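Side-chain contacts in 6-phospho-beta-d glycosidase (Streptococcus pyogenes, PDB 5FOO), which probably hydrolyses 6-phosphorylated beta-glucosides, as a family 1 glycoside hydrolase with 6-phospho-beta-glucosidase activity: residues Lys337-Tyr342 with Asn430-Val435; Gln391-His396 with Ala450-Lys455. The protein carries 1 engineered substitution. All coordinates share one frame; numbering follows the deposited sequence.

Interaction 1: Lys337-Tyr342 with Asn430-Val435; sequences KGWEIY and NRYGLV. With JAZ (6-phosphocyclophellitol), chain G.
K337 and Y432 meet across the pocket at the phosphate of 6-phosphocyclophellitol, both donating to the same oxygen, O13. K337 NZ lies 2.8 Å from O13, with a weaker bond to O11, while the hydrogen bond from Y432 OH to O13 of the ligand has a doubtfully short length, 2.4 Å. O13 lies at the edge of the Y432 ring, near its plane. The lysine chain crosses the tyrosine at about a right angle, its CE 3.7 Å from Y432 OH. A bend at chi2 (67°) turns the outer part of K337 toward the phosphate, and CE rests 3.3 Å above one face of the W339 indole, offset toward the rim. W339 CZ3 closes on Y432 OH at 3.4 Å. In the (beta/alpha)8 barrel of family 1 glycosidases, these residues come from loops beyond strands six and eight of the barrel: K337 and W339 follow strand 293-297 by way of a small antiparallel hairpin, whereas Y432 follows strand 410-416. Further out, a water lies 2.8 Å from N430 OD1 and also near O12 of the phosphate, with a weak bond from K337 NZ. G338 and W339 form a G1 beta bulge opposite N334, and W416 packs edge-to-face with Y432.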
loop_
_atom_site.group_PDB
_atom_site.type_symbol
_atom_site.label_atom_id
_atom_site.label_comp_id
_atom_site.label_asym_id
_atom_site.label_seq_id
_atom_site.Cartn_x
_atom_site.Cartn_y
_atom_site.Cartn_z
ATOM N N LYS A 337 -1.307 -18.575 -5.999
ATOM C CA LYS A 337 -1.035 -17.234 -6.393
ATOM C C LYS A 337 0.038 -17.103 -7.497
ATOM O O LYS A 337 0.161 -16.049 -8.116
ATOM C CB LYS A 337 -0.621 -16.537 -5.070
ATOM C CG LYS A 337 -0.663 -15.045 -5.068
ATOM C CD LYS A 337 -2.037 -14.395 -5.184
ATOM C CE LYS A 337 -1.695 -12.996 -5.644
ATOM N NZ LYS A 337 -2.771 -12.208 -6.280
ATOM N N GLY A 338 0.854 -18.150 -7.705
ATOM C CA GLY A 338 2.022 -18.073 -8.575
ATOM C C GLY A 338 3.117 -17.155 -8.042
ATOM O O GLY A 338 3.892 -16.613 -8.823
ATOM N N TRP A 339 3.218 -16.988 -6.717
ATOM C CA TRP A 339 4.238 -16.131 -6.138
ATOM C C TRP A 339 5.285 -16.896 -5.368
ATOM O O TRP A 339 4.967 -17.768 -4.539
ATOM C CB TRP A 339 3.601 -15.118 -5.185
ATOM C CG TRP A 339 2.891 -13.979 -5.869
ATOM C CD1 TRP A 339 2.816 -13.752 -7.200
ATOM C CD2 TRP A 339 2.144 -12.919 -5.243
ATOM N NE1 TRP A 339 2.086 -12.622 -7.442
ATOM C CE2 TRP A 339 1.680 -12.081 -6.258
ATOM C CE3 TRP A 339 1.832 -12.599 -3.915
ATOM C CZ2 TRP A 339 0.891 -10.943 -5.999
ATOM C CZ3 TRP A 339 1.088 -11.502 -3.665
ATOM C CH2 TRP A 339 0.622 -10.669 -4.705
ATOM N N GLU A 340 6.527 -16.506 -5.589
ATOM C CA GLU A 340 7.654 -16.992 -4.765
ATOM C C GLU A 340 7.451 -16.526 -3.281
ATOM O O GLU A 340 6.970 -15.415 -3.007
ATOM C CB GLU A 340 8.958 -16.424 -5.298
ATOM C CG GLU A 340 10.167 -16.974 -4.559
ATOM C CD GLU A 340 11.490 -16.557 -5.111
ATOM O OE1 GLU A 340 11.571 -15.815 -6.135
ATOM O OE2 GLU A 340 12.482 -16.979 -4.493
ATOM N N ILE A 341 7.842 -17.386 -2.369
ATOM C CA ILE A 341 7.946 -17.086 -0.962
ATOM C C ILE A 341 9.460 -17.052 -0.609
ATOM O O ILE A 341 10.207 -18.065 -0.790
ATOM C CB ILE A 341 7.211 -18.164 -0.170
ATOM C CG1 ILE A 341 5.702 -18.092 -0.553
ATOM C CG2 ILE A 341 7.514 -18.071 1.371
ATOM C CD1 ILE A 341 4.838 -19.094 0.182
ATOM N N TYR A 342 9.913 -15.876 -0.140
ATOM C CA TYR A 342 11.313 -15.644 0.232
ATOM C C TYR A 342 11.390 -14.597 1.412
ATOM O O TYR A 342 11.662 -13.420 1.188
ATOM C CB TYR A 342 12.082 -15.146 -1.024
ATOM C CG TYR A 342 13.549 -15.205 -0.836
ATOM C CD1 TYR A 342 14.219 -16.446 -0.726
ATOM C CD2 TYR A 342 14.276 -14.038 -0.681
ATOM C CE1 TYR A 342 15.595 -16.490 -0.511
ATOM C CE2 TYR A 342 15.635 -14.080 -0.520
ATOM C CZ TYR A 342 16.272 -15.292 -0.389
ATOM O OH TYR A 342 17.606 -15.227 -0.121
ATOM N N ASN A 430 -8.669 -15.002 -3.644
ATOM C CA ASN A 430 -7.675 -15.360 -2.660
ATOM C C ASN A 430 -7.916 -14.562 -1.369
ATOM O O ASN A 430 -8.092 -13.351 -1.430
ATOM C CB ASN A 430 -6.277 -15.068 -3.165
ATOM C CG ASN A 430 -5.994 -15.684 -4.531
ATOM O OD1 ASN A 430 -5.811 -14.961 -5.535
ATOM N ND2 ASN A 430 -5.912 -16.977 -4.570
ATOM N N ARG A 431 -7.976 -15.295 -0.250
ATOM C CA ARG A 431 -8.288 -14.772 1.091
ATOM C C ARG A 431 -6.979 -14.568 1.816
ATOM O O ARG A 431 -6.141 -15.442 1.778
ATOM C CB ARG A 431 -9.193 -15.747 1.842
ATOM C CG ARG A 431 -10.456 -16.216 1.076
ATOM C CD ARG A 431 -11.295 -15.013 0.732
ATOM N NE ARG A 431 -12.600 -15.315 0.152
ATOM C CZ ARG A 431 -13.739 -15.348 0.810
ATOM N NH1 ARG A 431 -13.807 -15.137 2.133
ATOM N NH2 ARG A 431 -14.838 -15.617 0.138
ATOM N N TYR A 432 -6.798 -13.368 2.354
ATOM C CA TYR A 432 -5.634 -12.971 3.173
ATOM C C TYR A 432 -5.923 -12.791 4.695
ATOM O O TYR A 432 -5.029 -12.540 5.453
ATOM C CB TYR A 432 -5.083 -11.621 2.657
ATOM C CG TYR A 432 -4.274 -11.664 1.367
ATOM C CD1 TYR A 432 -4.882 -11.638 0.109
ATOM C CD2 TYR A 432 -2.886 -11.694 1.408
ATOM C CE1 TYR A 432 -4.127 -11.654 -1.073
ATOM C CE2 TYR A 432 -2.120 -11.703 0.240
ATOM C CZ TYR A 432 -2.742 -11.691 -1.011
ATOM O OH TYR A 432 -1.928 -11.717 -2.143
ATOM N N GLY A 433 -7.166 -12.922 5.136
ATOM C CA GLY A 433 -7.544 -12.512 6.468
ATOM C C GLY A 433 -6.979 -13.388 7.548
ATOM O O GLY A 433 -6.783 -14.632 7.369
ATOM N N LEU A 434 -6.747 -12.766 8.697
ATOM C CA LEU A 434 -6.681 -13.535 9.945
ATOM C C LEU A 434 -8.108 -13.989 10.333
ATOM O O LEU A 434 -8.303 -14.909 11.097
ATOM C CB LEU A 434 -6.160 -12.620 11.061
ATOM C CG LEU A 434 -4.792 -12.022 10.898
ATOM C CD1 LEU A 434 -4.581 -10.958 11.970
ATOM C CD2 LEU A 434 -3.699 -13.099 10.931
ATOM N N VAL A 435 -9.099 -13.262 9.860
ATOM C CA VAL A 435 -10.493 -13.489 10.163
ATOM C C VAL A 435 -11.237 -13.628 8.845
ATOM O O VAL A 435 -11.166 -12.762 7.976
ATOM C CB VAL A 435 -11.084 -12.296 10.932
ATOM C CG1 VAL A 435 -12.567 -12.516 11.249
ATOM C CG2 VAL A 435 -10.268 -12.057 12.227
HETATM C C2 JAZ G . -3.719 -5.893 -1.985
HETATM C C3 JAZ G . -3.432 -4.565 -1.253
HETATM C C4 JAZ G . -2.050 -4.037 -1.619
HETATM C C5 JAZ G . -0.941 -5.028 -1.294
HETATM C C6 JAZ G . -1.244 -6.382 -1.897
HETATM C C7 JAZ G . -2.645 -6.881 -1.544
HETATM C C8 JAZ G . -2.893 -8.308 -2.026
HETATM O O9 JAZ G . -2.813 -8.293 -3.449
HETATM P P10 JAZ G . -3.690 -9.324 -4.281
HETATM O O11 JAZ G . -3.390 -8.979 -5.697
HETATM O O12 JAZ G . -5.085 -9.346 -3.812
HETATM O O13 JAZ G . -3.178 -10.652 -3.929
HETATM O O14 JAZ G . -1.035 -6.337 -3.314
HETATM O O15 JAZ G . -4.987 -6.429 -1.590
HETATM O O16 JAZ G . -4.404 -3.645 -1.684
HETATM O O17 JAZ G . -1.813 -2.802 -0.966
HETATM O O HOH W 1 -5.882 -12.203 -4.952
#

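Interaction 2: Gln391-His396 with Ala450-Lys455; sequences QFLKEH and AYWFKK
W452 projects from its helix against L393 and K394, at their CB atoms and the K394 amide nitrogen, so that the six-membered part of the indole does the touching. Its CZ3 lies 3.8 Å from L393 CB, and CH2 comes equally close to K394 N. The neighbouring CZ2 is 3.8 Å from K394 CB, which puts three successive ring carbons along two consecutive residues. No hydrogen bond spans the contact. With CG anti to the backbone N (chi1 170°), the tryptophan reaches across to the other helix, where I390 and L397 also pack on it. Helices 387-405 and 448-459 belong to the outer layer of the (beta/alpha)8 barrel, following strands 362-367 and 410-416; L393 and F453 both turn inward onto Y413 and V415 of the latter strand. On another side of helix 387-405, H396 CE1 stands 3.4 Å above the centre of the F392 ring. H396 ND1 donates to F392 O at 2.9 Å, from the face of the carbonyl plane opposite to H396 N, and this second bond helps fix the imidazole's rotation. Q391 NE2 lies 2.8 Å from E395 OE2, a nearly straight bond between successive turns.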
loop_
_atom_site.group_PDB
_atom_site.type_symbol
_atom_site.label_atom_id
_atom_site.label_comp_id
_atom_site.label_asym_id
_atom_site.label_seq_id
_atom_site.Cartn_x
_atom_site.Cartn_y
_atom_site.Cartn_z
ATOM N N GLN A 391 2.596 -20.089 9.581
ATOM C CA GLN A 391 3.941 -20.322 9.163
ATOM C C GLN A 391 4.502 -19.149 8.338
ATOM O O GLN A 391 5.610 -18.631 8.611
ATOM C CB GLN A 391 4.001 -21.597 8.345
ATOM C CG GLN A 391 5.397 -21.995 7.938
ATOM C CD GLN A 391 6.217 -22.361 9.173
ATOM O OE1 GLN A 391 5.662 -22.865 10.184
ATOM N NE2 GLN A 391 7.528 -22.076 9.127
ATOM N N PHE A 392 3.783 -18.719 7.305
ATOM C CA PHE A 392 4.261 -17.583 6.495
ATOM C C PHE A 392 4.527 -16.356 7.398
ATOM O O PHE A 392 5.568 -15.731 7.286
ATOM C CB PHE A 392 3.225 -17.269 5.387
ATOM C CG PHE A 392 3.555 -16.100 4.460
ATOM C CD1 PHE A 392 3.299 -14.781 4.838
ATOM C CD2 PHE A 392 3.966 -16.322 3.138
ATOM C CE1 PHE A 392 3.534 -13.721 3.948
ATOM C CE2 PHE A 392 4.174 -15.287 2.277
ATOM C CZ PHE A 392 3.952 -13.980 2.654
ATOM N N LEU A 393 3.544 -15.956 8.195
ATOM C CA LEU A 393 3.719 -14.733 9.049
ATOM C C LEU A 393 4.910 -14.910 9.993
ATOM O O LEU A 393 5.773 -14.053 10.077
ATOM C CB LEU A 393 2.444 -14.376 9.804
ATOM C CG LEU A 393 1.228 -14.018 8.907
ATOM C CD1 LEU A 393 0.021 -13.763 9.767
ATOM C CD2 LEU A 393 1.435 -12.876 7.935
ATOM N N LYS A 394 4.996 -16.084 10.601
ATOM C CA LYS A 394 6.068 -16.426 11.555
ATOM C C LYS A 394 7.430 -16.278 10.925
ATOM O O LYS A 394 8.291 -15.579 11.470
ATOM C CB LYS A 394 5.859 -17.851 12.099
ATOM C CG LYS A 394 6.887 -18.337 13.085
ATOM C CD LYS A 394 6.269 -19.302 14.093
ATOM C CE LYS A 394 7.375 -19.818 15.022
ATOM N NZ LYS A 394 6.895 -20.406 16.300
ATOM N N GLU A 395 7.638 -16.875 9.748
ATOM C CA GLU A 395 8.935 -16.677 9.052
ATOM C C GLU A 395 9.279 -15.233 8.734
ATOM O O GLU A 395 10.454 -14.847 8.822
ATOM C CB GLU A 395 9.035 -17.496 7.737
ATOM C CG GLU A 395 9.056 -19.003 7.966
ATOM C CD GLU A 395 8.926 -19.823 6.672
ATOM O OE1 GLU A 395 9.343 -19.341 5.590
ATOM O OE2 GLU A 395 8.378 -20.949 6.748
ATOM N N HIS A 396 8.304 -14.447 8.281
ATOM C CA HIS A 396 8.615 -13.080 7.824
ATOM C C HIS A 396 8.985 -12.226 9.061
ATOM O O HIS A 396 9.961 -11.441 9.044
ATOM C CB HIS A 396 7.446 -12.491 6.997
ATOM C CG HIS A 396 7.414 -13.001 5.587
ATOM N ND1 HIS A 396 6.944 -14.264 5.265
ATOM C CD2 HIS A 396 7.828 -12.446 4.423
ATOM C CE1 HIS A 396 7.097 -14.475 3.975
ATOM N NE2 HIS A 396 7.622 -13.393 3.434
ATOM N N ALA A 450 -5.609 -15.874 13.564
ATOM C CA ALA A 450 -6.005 -14.756 14.426
ATOM C C ALA A 450 -5.607 -14.984 15.890
ATOM O O ALA A 450 -5.199 -14.018 16.555
ATOM C CB ALA A 450 -7.500 -14.511 14.339
ATOM N N TYR A 451 -5.781 -16.226 16.390
ATOM C CA TYR A 451 -5.411 -16.593 17.765
ATOM C C TYR A 451 -3.914 -16.706 17.896
ATOM O O TYR A 451 -3.356 -16.357 18.943
ATOM C CB TYR A 451 -6.148 -17.860 18.272
ATOM C CG TYR A 451 -7.627 -17.603 18.304
ATOM C CD1 TYR A 451 -8.194 -16.715 19.247
ATOM C CD2 TYR A 451 -8.463 -18.194 17.379
ATOM C CE1 TYR A 451 -9.552 -16.441 19.246
ATOM C CE2 TYR A 451 -9.804 -17.915 17.347
ATOM C CZ TYR A 451 -10.331 -17.046 18.274
ATOM O OH TYR A 451 -11.650 -16.815 18.214
ATOM N N TRP A 452 -3.226 -17.118 16.851
ATOM C CA TRP A 452 -1.784 -17.136 16.920
ATOM C C TRP A 452 -1.222 -15.705 16.999
ATOM O O TRP A 452 -0.290 -15.429 17.812
ATOM C CB TRP A 452 -1.157 -17.900 15.784
ATOM C CG TRP A 452 0.339 -17.754 15.692
ATOM C CD1 TRP A 452 1.311 -18.526 16.296
ATOM C CD2 TRP A 452 1.024 -16.795 14.898
ATOM N NE1 TRP A 452 2.559 -18.046 15.958
ATOM C CE2 TRP A 452 2.401 -16.988 15.100
ATOM C CE3 TRP A 452 0.592 -15.747 14.053
ATOM C CZ2 TRP A 452 3.354 -16.192 14.476
ATOM C CZ3 TRP A 452 1.538 -14.958 13.438
ATOM C CH2 TRP A 452 2.908 -15.197 13.634
ATOM N N PHE A 453 -1.767 -14.799 16.184
ATOM C CA PHE A 453 -1.204 -13.462 16.101
ATOM C C PHE A 453 -1.568 -12.714 17.383
ATOM O O PHE A 453 -0.822 -11.886 17.820
ATOM C CB PHE A 453 -1.742 -12.715 14.869
ATOM C CG PHE A 453 -1.097 -11.377 14.639
ATOM C CD1 PHE A 453 0.241 -11.304 14.355
ATOM C CD2 PHE A 453 -1.842 -10.217 14.647
ATOM C CE1 PHE A 453 0.859 -10.077 14.128
ATOM C CE2 PHE A 453 -1.262 -8.987 14.342
ATOM C CZ PHE A 453 0.100 -8.925 14.151
ATOM N N LYS A 454 -2.727 -13.020 17.964
ATOM C CA LYS A 454 -3.147 -12.469 19.255
ATOM C C LYS A 454 -2.103 -12.675 20.339
ATOM O O LYS A 454 -1.785 -11.750 21.088
ATOM C CB LYS A 454 -4.488 -13.047 19.697
ATOM C CG LYS A 454 -4.993 -12.540 21.055
ATOM C CD LYS A 454 -6.080 -13.434 21.656
ATOM C CE LYS A 454 -6.453 -12.928 23.051
ATOM N NZ LYS A 454 -7.790 -13.459 23.418
ATOM N N LYS A 455 -1.593 -13.903 20.411
ATOM C CA LYS A 455 -0.536 -14.268 21.299
ATOM C C LYS A 455 0.736 -13.468 21.079
ATOM O O LYS A 455 1.338 -12.968 22.026
ATOM C CB LYS A 455 -0.228 -15.771 21.167
ATOM C CG LYS A 455 0.636 -16.281 22.310
ATOM C CD LYS A 455 0.832 -17.775 22.224
ATOM C CE LYS A 455 1.735 -18.243 23.360
ATOM N NZ LYS A 455 1.695 -19.732 23.509
#

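How the interactions relate
The two interactions lie on the same side of the chain's centre, their own centres 13 Å apart, and both are partly buried, yet their chemistry differs with their depth. Interaction 1, about 15 Å from the chain centre, works through charge, hydroxyl and water around a bound phosphate, on loops at the mouth of the barrel. Interaction 2, about 21 Å out, is apolar packing between two outer helices. They touch directly: L434 of segment 430-435 places CD2 4.0 Å from L393 CD1 and also packs on A450 and F453, and I341 meets F392. Residues a short way along the chain from the phosphate-binding ones thus pack on the helices that interaction 2 joins.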